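Local structure of subclass B1 metallo-beta-lactamase (Myroides odoratimimus, 6T5L) at residues V62-T67 / T106-H111; I93-H96 / D100-G103; I113-S118 / Q130-P135. The protein probably hydrolyses beta-lactam antibiotics, carbapenems among them, as a zinc-dependent metallo-beta-lactamase of subclass B1. All coordinates share one frame; numbering follows the deposited sequence.

Contact 1: V62-T67 / T106-H111; sequences VVVFDT and TEFENH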
loop_
_atom_site.group_PDB
_atom_site.type_symbol
_atom_site.label_atom_id
_atom_site.label_comp_id
_atom_site.label_asym_id
_atom_site.label_seq_id
_atom_site.Cartn_x
_atom_site.Cartn_y
_atom_site.Cartn_z
ATOM N N VAL A 62 -14.200 -0.595 -4.340
ATOM C CA VAL A 62 -12.813 -0.969 -4.117
ATOM C C VAL A 62 -12.035 0.226 -3.604
ATOM O O VAL A 62 -12.260 1.362 -4.056
ATOM C CB VAL A 62 -12.170 -1.561 -5.396
ATOM C CG1 VAL A 62 -10.697 -1.609 -5.193
ATOM C CG2 VAL A 62 -12.698 -2.963 -5.603
ATOM N N VAL A 63 -11.161 -0.024 -2.611
ATOM C CA VAL A 63 -10.155 0.941 -2.169
ATOM C C VAL A 63 -8.771 0.340 -2.415
ATOM O O VAL A 63 -8.508 -0.813 -2.064
ATOM C CB VAL A 63 -10.284 1.330 -0.681
ATOM C CG1 VAL A 63 -9.024 2.112 -0.204
ATOM C CG2 VAL A 63 -11.526 2.169 -0.438
ATOM N N VAL A 64 -7.865 1.143 -2.931
ATOM C CA VAL A 64 -6.544 0.668 -3.340
ATOM C C VAL A 64 -5.529 1.360 -2.458
ATOM O O VAL A 64 -5.581 2.596 -2.298
ATOM C CB VAL A 64 -6.259 1.003 -4.822
ATOM C CG1 VAL A 64 -4.851 0.543 -5.307
ATOM C CG2 VAL A 64 -7.391 0.432 -5.705
ATOM N N PHE A 65 -4.637 0.575 -1.882
ATOM C CA PHE A 65 -3.472 1.081 -1.174
ATOM C C PHE A 65 -2.304 0.965 -2.144
ATOM O O PHE A 65 -1.973 -0.150 -2.570
ATOM C CB PHE A 65 -3.209 0.273 0.117
ATOM C CG PHE A 65 -4.179 0.566 1.203
ATOM C CD1 PHE A 65 -5.358 -0.158 1.324
ATOM C CD2 PHE A 65 -3.943 1.603 2.054
ATOM C CE1 PHE A 65 -6.275 0.133 2.341
ATOM C CE2 PHE A 65 -4.852 1.926 3.046
ATOM C CZ PHE A 65 -6.022 1.186 3.203
ATOM N N ASP A 66 -1.673 2.093 -2.467
ATOM C CA ASP A 66 -0.587 2.146 -3.433
ATOM C C ASP A 66 -0.937 1.931 -4.911
ATOM O O ASP A 66 -1.589 0.937 -5.260
ATOM C CB ASP A 66 0.542 1.194 -3.097
ATOM C CG ASP A 66 1.393 1.665 -1.917
ATOM O OD1 ASP A 66 0.972 2.633 -1.197
ATOM O OD2 ASP A 66 2.470 1.043 -1.712
ATOM N N THR A 67 -0.768 2.956 -5.727
ATOM C CA THR A 67 -0.773 2.660 -7.154
ATOM C C THR A 67 0.262 1.585 -7.466
ATOM O O THR A 67 1.300 1.514 -6.804
ATOM C CB THR A 67 -0.531 3.910 -8.008
ATOM O OG1 THR A 67 0.856 4.299 -7.996
ATOM C CG2 THR A 67 -1.427 5.063 -7.511
ATOM N N THR A 106 -1.306 9.475 -12.236
ATOM C CA THR A 106 -2.003 10.139 -13.358
ATOM C C THR A 106 -3.150 9.275 -13.880
ATOM O O THR A 106 -4.228 9.772 -14.242
ATOM C CB THR A 106 -1.021 10.442 -14.496
ATOM O OG1 THR A 106 0.005 11.389 -14.076
ATOM C CG2 THR A 106 -1.768 11.034 -15.720
ATOM N N GLU A 107 -2.941 7.968 -13.935
ATOM C CA GLU A 107 -3.957 7.125 -14.528
ATOM C C GLU A 107 -5.175 7.046 -13.617
ATOM O O GLU A 107 -6.321 7.056 -14.085
ATOM C CB GLU A 107 -3.326 5.770 -14.821
ATOM C CG GLU A 107 -4.120 4.908 -15.658
ATOM C CD GLU A 107 -4.327 5.455 -17.059
ATOM O OE1 GLU A 107 -3.377 5.690 -17.796
ATOM O OE2 GLU A 107 -5.492 5.677 -17.373
ATOM N N PHE A 108 -4.941 7.026 -12.305
ATOM C CA PHE A 108 -6.039 7.048 -11.336
ATOM C C PHE A 108 -6.765 8.381 -11.391
ATOM O O PHE A 108 -8.017 8.439 -11.393
ATOM C CB PHE A 108 -5.526 6.805 -9.903
ATOM C CG PHE A 108 -5.289 5.356 -9.584
ATOM C CD1 PHE A 108 -4.167 4.723 -10.073
ATOM C CD2 PHE A 108 -6.182 4.613 -8.760
ATOM C CE1 PHE A 108 -3.940 3.370 -9.810
ATOM C CE2 PHE A 108 -5.934 3.224 -8.515
ATOM C CZ PHE A 108 -4.852 2.630 -9.016
ATOM N N GLU A 109 -6.009 9.466 -11.444
ATOM C CA GLU A 109 -6.657 10.786 -11.494
ATOM C C GLU A 109 -7.514 10.938 -12.768
ATOM O O GLU A 109 -8.597 11.553 -12.733
ATOM C CB GLU A 109 -5.601 11.887 -11.393
ATOM C CG GLU A 109 -4.871 11.915 -10.063
ATOM C CD GLU A 109 -3.946 13.123 -9.925
ATOM O OE1 GLU A 109 -3.129 13.324 -10.831
ATOM O OE2 GLU A 109 -4.024 13.865 -8.917
ATOM N N ASN A 110 -7.088 10.317 -13.868
ATOM C CA ASN A 110 -7.820 10.400 -15.120
ATOM C C ASN A 110 -9.083 9.575 -15.113
ATOM O O ASN A 110 -9.964 9.820 -15.946
ATOM C CB ASN A 110 -6.960 9.961 -16.278
ATOM C CG ASN A 110 -5.952 11.038 -16.685
ATOM O OD1 ASN A 110 -5.946 12.137 -16.121
ATOM N ND2 ASN A 110 -5.056 10.702 -17.592
ATOM N N HIS A 111 -9.204 8.626 -14.197
ATOM C CA HIS A 111 -10.479 7.975 -13.980
ATOM C C HIS A 111 -11.257 8.633 -12.841
ATOM O O HIS A 111 -12.208 8.039 -12.343
ATOM C CB HIS A 111 -10.276 6.479 -13.709
ATOM C CG HIS A 111 -9.791 5.716 -14.907
ATOM N ND1 HIS A 111 -8.510 5.839 -15.395
ATOM C CD2 HIS A 111 -10.420 4.833 -15.726
ATOM C CE1 HIS A 111 -8.376 5.097 -16.482
ATOM N NE2 HIS A 111 -9.517 4.461 -16.695
#

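Contact 2: I93-H96 / D100-G103; sequences IPTH and DCIG. With ZN (zinc ion), chain C; ZN (zinc ion), chain D.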
loop_
_atom_site.group_PDB
_atom_site.type_symbol
_atom_site.label_atom_id
_atom_site.label_comp_id
_atom_site.label_asym_id
_atom_site.label_seq_id
_atom_site.Cartn_x
_atom_site.Cartn_y
_atom_site.Cartn_z
ATOM N N ILE A 93 -5.187 5.318 -1.704
ATOM C CA ILE A 93 -4.400 5.741 -0.577
ATOM C C ILE A 93 -2.958 5.383 -0.842
ATOM O O ILE A 93 -2.520 4.260 -0.612
ATOM C CB ILE A 93 -4.873 5.096 0.756
ATOM C CG1 ILE A 93 -6.358 5.385 0.978
ATOM C CG2 ILE A 93 -3.984 5.578 1.882
ATOM C CD1 ILE A 93 -7.035 4.446 1.881
ATOM N N PRO A 94 -2.143 6.349 -1.269
ATOM C CA PRO A 94 -0.700 6.096 -1.332
ATOM C C PRO A 94 -0.102 6.104 0.070
ATOM O O PRO A 94 -0.329 7.043 0.825
ATOM C CB PRO A 94 -0.162 7.254 -2.177
ATOM C CG PRO A 94 -1.302 8.211 -2.400
ATOM C CD PRO A 94 -2.498 7.733 -1.584
ATOM N N THR A 95 0.684 5.079 0.412
ATOM C CA THR A 95 1.086 4.878 1.808
ATOM C C THR A 95 2.357 5.650 2.154
ATOM O O THR A 95 2.655 5.777 3.350
ATOM C CB THR A 95 1.273 3.373 2.155
ATOM O OG1 THR A 95 2.307 2.798 1.342
ATOM C CG2 THR A 95 -0.043 2.647 1.993
ATOM N N HIS A 96 3.124 6.106 1.135
ATOM C CA HIS A 96 4.169 7.131 1.269
ATOM C C HIS A 96 4.484 7.733 -0.113
ATOM O O HIS A 96 3.825 7.449 -1.118
ATOM C CB HIS A 96 5.456 6.622 1.999
ATOM C CG HIS A 96 6.216 5.518 1.313
ATOM N ND1 HIS A 96 5.778 4.217 1.327
ATOM C CD2 HIS A 96 7.460 5.485 0.743
ATOM C CE1 HIS A 96 6.680 3.450 0.716
ATOM N NE2 HIS A 96 7.694 4.202 0.328
ATOM N N ASP A 100 6.880 3.578 -5.848
ATOM C CA ASP A 100 6.067 2.369 -5.662
ATOM C C ASP A 100 4.810 2.649 -4.836
ATOM O O ASP A 100 4.146 1.688 -4.356
ATOM C CB ASP A 100 6.883 1.179 -5.076
ATOM C CG ASP A 100 7.729 1.510 -3.819
ATOM O OD1 ASP A 100 8.413 2.557 -3.758
ATOM O OD2 ASP A 100 7.869 0.625 -2.941
ATOM N N CYS A 101 4.436 3.938 -4.721
ATOM C CA CYS A 101 3.153 4.250 -4.109
ATOM C C CYS A 101 2.320 5.170 -4.990
ATOM O O CYS A 101 1.090 5.058 -4.953
ATOM C CB CYS A 101 3.335 4.871 -2.710
ATOM S SG CYS A 101 4.612 4.052 -1.683
ATOM N N ILE A 102 2.965 6.069 -5.793
ATOM C CA ILE A 102 2.232 7.040 -6.596
ATOM C C ILE A 102 2.632 7.005 -8.065
ATOM O O ILE A 102 2.283 7.912 -8.841
ATOM C CB ILE A 102 2.440 8.469 -6.049
ATOM C CG1 ILE A 102 3.929 8.815 -6.030
ATOM C CG2 ILE A 102 1.876 8.621 -4.688
ATOM C CD1 ILE A 102 4.192 10.225 -6.221
ATOM N N GLY A 103 3.355 5.959 -8.471
ATOM C CA GLY A 103 3.896 5.915 -9.825
ATOM C C GLY A 103 2.824 6.003 -10.898
ATOM O O GLY A 103 3.059 6.590 -11.938
HETATM ZN ZN ZN C . 9.622 3.808 -0.209
HETATM ZN ZN ZN D . 9.122 0.214 -1.117
HETATM O O HOH W 1 9.380 2.870 -1.022
HETATM O O HOH W 2 10.921 -0.417 0.192
#

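Contact 3: I113-S118 / Q130-P135; sequences IQTYVS and QEFSNP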
loop_
_atom_site.group_PDB
_atom_site.type_symbol
_atom_site.label_atom_id
_atom_site.label_comp_id
_atom_site.label_asym_id
_atom_site.label_seq_id
_atom_site.Cartn_x
_atom_site.Cartn_y
_atom_site.Cartn_z
ATOM N N ILE A 113 -10.635 8.888 -9.688
ATOM C CA ILE A 113 -10.575 8.173 -8.412
ATOM C C ILE A 113 -10.044 9.118 -7.350
ATOM O O ILE A 113 -8.917 9.612 -7.452
ATOM C CB ILE A 113 -9.693 6.928 -8.512
ATOM C CG1 ILE A 113 -10.319 5.931 -9.527
ATOM C CG2 ILE A 113 -9.556 6.246 -7.159
ATOM C CD1 ILE A 113 -9.311 4.926 -10.077
ATOM N N GLN A 114 -10.858 9.402 -6.346
ATOM C CA GLN A 114 -10.423 10.272 -5.260
ATOM C C GLN A 114 -9.160 9.729 -4.579
ATOM O O GLN A 114 -9.085 8.559 -4.201
ATOM C CB GLN A 114 -11.525 10.422 -4.223
ATOM C CG GLN A 114 -11.195 11.415 -3.135
ATOM C CD GLN A 114 -10.924 12.809 -3.709
ATOM O OE1 GLN A 114 -11.770 13.380 -4.385
ATOM N NE2 GLN A 114 -9.754 13.366 -3.404
ATOM N N THR A 115 -8.167 10.600 -4.443
ATOM C CA THR A 115 -6.964 10.334 -3.675
ATOM C C THR A 115 -7.145 10.766 -2.224
ATOM O O THR A 115 -7.619 11.875 -1.957
ATOM C CB THR A 115 -5.783 11.095 -4.287
ATOM O OG1 THR A 115 -5.638 10.633 -5.621
ATOM C CG2 THR A 115 -4.503 10.834 -3.545
ATOM N N TYR A 116 -6.743 9.902 -1.309
ATOM C CA TYR A 116 -6.725 10.201 0.123
ATOM C C TYR A 116 -5.304 10.058 0.626
ATOM O O TYR A 116 -4.721 8.979 0.498
ATOM C CB TYR A 116 -7.611 9.234 0.898
ATOM C CG TYR A 116 -9.088 9.346 0.617
ATOM C CD1 TYR A 116 -9.627 8.695 -0.458
ATOM C CD2 TYR A 116 -9.930 10.125 1.405
ATOM C CE1 TYR A 116 -10.958 8.758 -0.750
ATOM C CE2 TYR A 116 -11.276 10.206 1.121
ATOM C CZ TYR A 116 -11.773 9.504 0.020
ATOM O OH TYR A 116 -13.095 9.490 -0.337
ATOM N N VAL A 117 -4.725 11.117 1.181
ATOM C CA VAL A 117 -3.305 11.064 1.506
ATOM C C VAL A 117 -3.020 11.913 2.727
ATOM O O VAL A 117 -3.748 12.878 3.056
ATOM C CB VAL A 117 -2.470 11.498 0.269
ATOM C CG1 VAL A 117 -2.946 12.860 -0.222
ATOM C CG2 VAL A 117 -0.946 11.502 0.550
ATOM N N SER A 118 -1.989 11.515 3.438
ATOM C CA SER A 118 -1.663 12.205 4.662
ATOM C C SER A 118 -0.988 13.523 4.322
ATOM O O SER A 118 -0.368 13.687 3.261
ATOM C CB SER A 118 -0.734 11.349 5.543
ATOM O OG SER A 118 0.629 11.539 5.220
ATOM N N GLN A 130 6.872 17.533 -6.594
ATOM C CA GLN A 130 5.649 16.947 -7.105
ATOM C C GLN A 130 4.441 17.369 -6.276
ATOM O O GLN A 130 4.497 17.441 -5.042
ATOM C CB GLN A 130 5.703 15.417 -7.131
ATOM C CG GLN A 130 7.029 14.795 -7.471
ATOM C CD GLN A 130 6.865 13.331 -7.846
ATOM O OE1 GLN A 130 5.774 12.895 -8.225
ATOM N NE2 GLN A 130 7.936 12.561 -7.713
ATOM N N GLU A 131 3.347 17.617 -6.980
ATOM C CA GLU A 131 2.042 17.878 -6.410
ATOM C C GLU A 131 1.047 16.961 -7.105
ATOM O O GLU A 131 1.185 16.684 -8.302
ATOM C CB GLU A 131 1.579 19.317 -6.650
ATOM C CG GLU A 131 2.355 20.410 -5.972
ATOM C CD GLU A 131 1.776 21.785 -6.284
ATOM O OE1 GLU A 131 0.729 21.860 -6.964
ATOM O OE2 GLU A 131 2.365 22.793 -5.848
ATOM N N PHE A 132 0.024 16.534 -6.370
ATOM C CA PHE A 132 -1.152 15.937 -6.995
ATOM C C PHE A 132 -1.862 16.969 -7.857
ATOM O O PHE A 132 -1.990 18.135 -7.478
ATOM C CB PHE A 132 -2.107 15.382 -5.943
ATOM C CG PHE A 132 -1.472 14.304 -5.117
ATOM C CD1 PHE A 132 -1.479 12.971 -5.532
ATOM C CD2 PHE A 132 -0.761 14.641 -3.976
ATOM C CE1 PHE A 132 -0.828 11.968 -4.773
ATOM C CE2 PHE A 132 -0.113 13.652 -3.226
ATOM C CZ PHE A 132 -0.151 12.324 -3.632
ATOM N N SER A 133 -2.303 16.529 -9.028
ATOM C CA SER A 133 -3.002 17.409 -9.957
ATOM C C SER A 133 -4.443 17.658 -9.514
ATOM O O SER A 133 -4.873 18.815 -9.412
ATOM C CB SER A 133 -2.985 16.814 -11.356
ATOM O OG SER A 133 -4.097 17.295 -12.069
ATOM N N ASN A 134 -5.197 16.585 -9.254
ATOM C CA ASN A 134 -6.544 16.657 -8.713
ATOM C C ASN A 134 -6.503 16.987 -7.222
ATOM O O ASN A 134 -5.662 16.440 -6.489
ATOM C CB ASN A 134 -7.299 15.308 -8.903
ATOM C CG ASN A 134 -7.941 15.197 -10.269
ATOM O OD1 ASN A 134 -7.985 16.173 -10.970
ATOM N ND2 ASN A 134 -8.492 14.021 -10.621
ATOM N N PRO A 135 -7.454 17.791 -6.729
ATOM C CA PRO A 135 -7.527 18.049 -5.278
ATOM C C PRO A 135 -7.626 16.754 -4.481
ATOM O O PRO A 135 -8.407 15.839 -4.804
ATOM C CB PRO A 135 -8.788 18.920 -5.138
ATOM C CG PRO A 135 -8.819 19.714 -6.435
ATOM C CD PRO A 135 -8.442 18.622 -7.462
HETATM O O HOH W 3 -8.732 12.203 -8.491
HETATM O O HOH W 4 -10.586 15.303 -6.382
HETATM O O HOH W 5 -7.884 13.086 -6.251
HETATM O O HOH W 6 -5.226 13.557 -6.745
#

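Contact 1: V62-T67 / T106-H111
Thr67 and Phe108 make the tightest part of this contact, the threonine methyl CG2 lying 3.8 Å from ring atom CD1 of Phe108. The methyl comes at the ring obliquely, and the two side chains run past each other in opposite directions. A second touch is looser: Val64 CG2 reaches the ring rim near its plane, 4.2 Å from Phe108 CE2. The aromatic group is thus bounded by Val64 of strand 61-65 and by Thr67, two residues past the strand's end. Phe108 CG stands opposite its own carbonyl carbon (chi1 -81°), which carries the ring off helix 105-110 toward the strand. All three touching residues are buried, and Ser74 of helix 71-83 and Ile113 also touch the Phe108 side chain. Thr67 keeps its two branches apart: the methyl goes to the phenyl ring, while OG1 accepts a hydrogen bond from Gly104 N.

The other flank of the helix is much more open. Thr106 and Asn110 are exposed, Glu107 and His111 partly so. Here a local bond runs from His111 ND1 to Glu107 O, 2.8 Å and nearly straight (166°), with the oxygen close to the imidazole plane. His111 N reaches the same oxygen from the opposite face of its carbonyl plane, so two donors grip one acceptor. Between the two segments the contact is apolar, with no hydrogen bond across it; shape and burial place the ring, while the directional polar link is made next to it, by Thr67 OG1 and Gly104 N, where the chain leads into helix 105-110.

Contact 2: I93-H96 / D100-G103
The imidazole of His96 carries the sulfur of Cys101 over one face: SG sits 3.4 Å from the ring centroid, 23° off the normal and shifted toward the ND1–CE1 rim. At the ring edge NE2 binds one zinc ion at 2.0 Å; a water modelled beside that metal is too close to it for its position to be trusted. The rings of His98 and His161, which complete this metal site, meet His96 steeply, at about 75°. Asp100 lies oblique to the imidazole, with its OD1 4.5 Å from His96 NE2, and gives its other oxygen, OD2, to the second zinc ion at 2.2 Å. Cys180 and His221 are the other protein ligands there. With CG set between its backbone N and carbonyl carbon (chi1 50°), the Asp100 carboxylate is turned to the metals.

Behind the ligands the packing is close. Cys101 CB is 3.1 Å from His96 O, and Pro94 CB meets Ile102 CG2 at 3.5 Å, a buried apolar pair beside the metal ligands. Thr95 OG1 is hydrogen-bonded to Asp66 OD1, just past strand 61-65. Three histidines at one zinc and Asp–Cys–His at the other, with His96, His98 and Asp100 drawn from a single HxHxD motif, are the signature of the dinuclear site of subclass B1 metallo-beta-lactamases.

Contact 3: I113-S118 / Q130-P135
The nearest CA atoms, those of Thr115 and Pro135, are 7.9 Å apart, and no main-chain hydrogen bond joins the segments, so side chains and waters span the distance. Gln114 makes the one direct hydrogen bond. Its chain leaves with CG opposite the backbone N (chi1 -174°) and then bends back at the second torsion, which returns the amide toward the other segment. There NE2 donates to Pro135 O at 3.1 Å, in the carbonyl plane and on a lone pair. The same nitrogen also donates to Thr115 O at 3.0 Å, almost straight at 172°. Both acceptors lie near the plane of the amide, an arrangement that should fix its rotation.

Waters extend this polar side. One donates to both Gln114 OE1 and Pro135 O, the latter at 2.7 Å, and another takes a hydrogen bond from Thr115 N while giving one to Pro135 O. That carbonyl therefore receives one direct and two water-borne bonds. A third water links Thr115 OG1 with Asn134 O, and a fourth bridges Ile113 O and Asn134 ND2.

On the apolar side stands Phe132. Thr115 CG2 comes within 4.0 Å of Phe132 CE1, and Val117 CG1 within 4.2 Å of Phe132 CE2, both obliquely to the ring. Thr115 thus divides its branches, methyl to the aromatic ring and hydroxyl to water.

The Phe132 side chain is also touched by Glu109 of helix 105-110 and by Leu125 of the connecting helix 119-127. Past Pro135 the chain enters strand 137-139, which forms a small two-stranded parallel sheet with strand 116-118, and backbone bonds of Gln114 and Tyr116 with Leu92 place 113-118 alongside strand 88-93, the edge of the six-stranded sheet.

Contacts 1 and 2 are buried, whereas contact 3 is only partly so, and their chemistry follows: apolar touches in the first, metal ligands and a sulfur–imidazole meeting in the second, water bridges beside an aromatic patch in the third. Contact 2 is nested within the loop closed by contact 1, and the two are joined by hydrogen bonds from Ile93 N to Val64 O and between Thr95 OG1 and Asp66 OD1. Contact 3 follows along the chain. Glu109, from the helix of contact 1, accepts from Asn134 N there, and Pro94 of contact 2 packs against Tyr116 O. The 62-67 strand end thus borders the zinc loop, while 130-135 lies farther toward the surface.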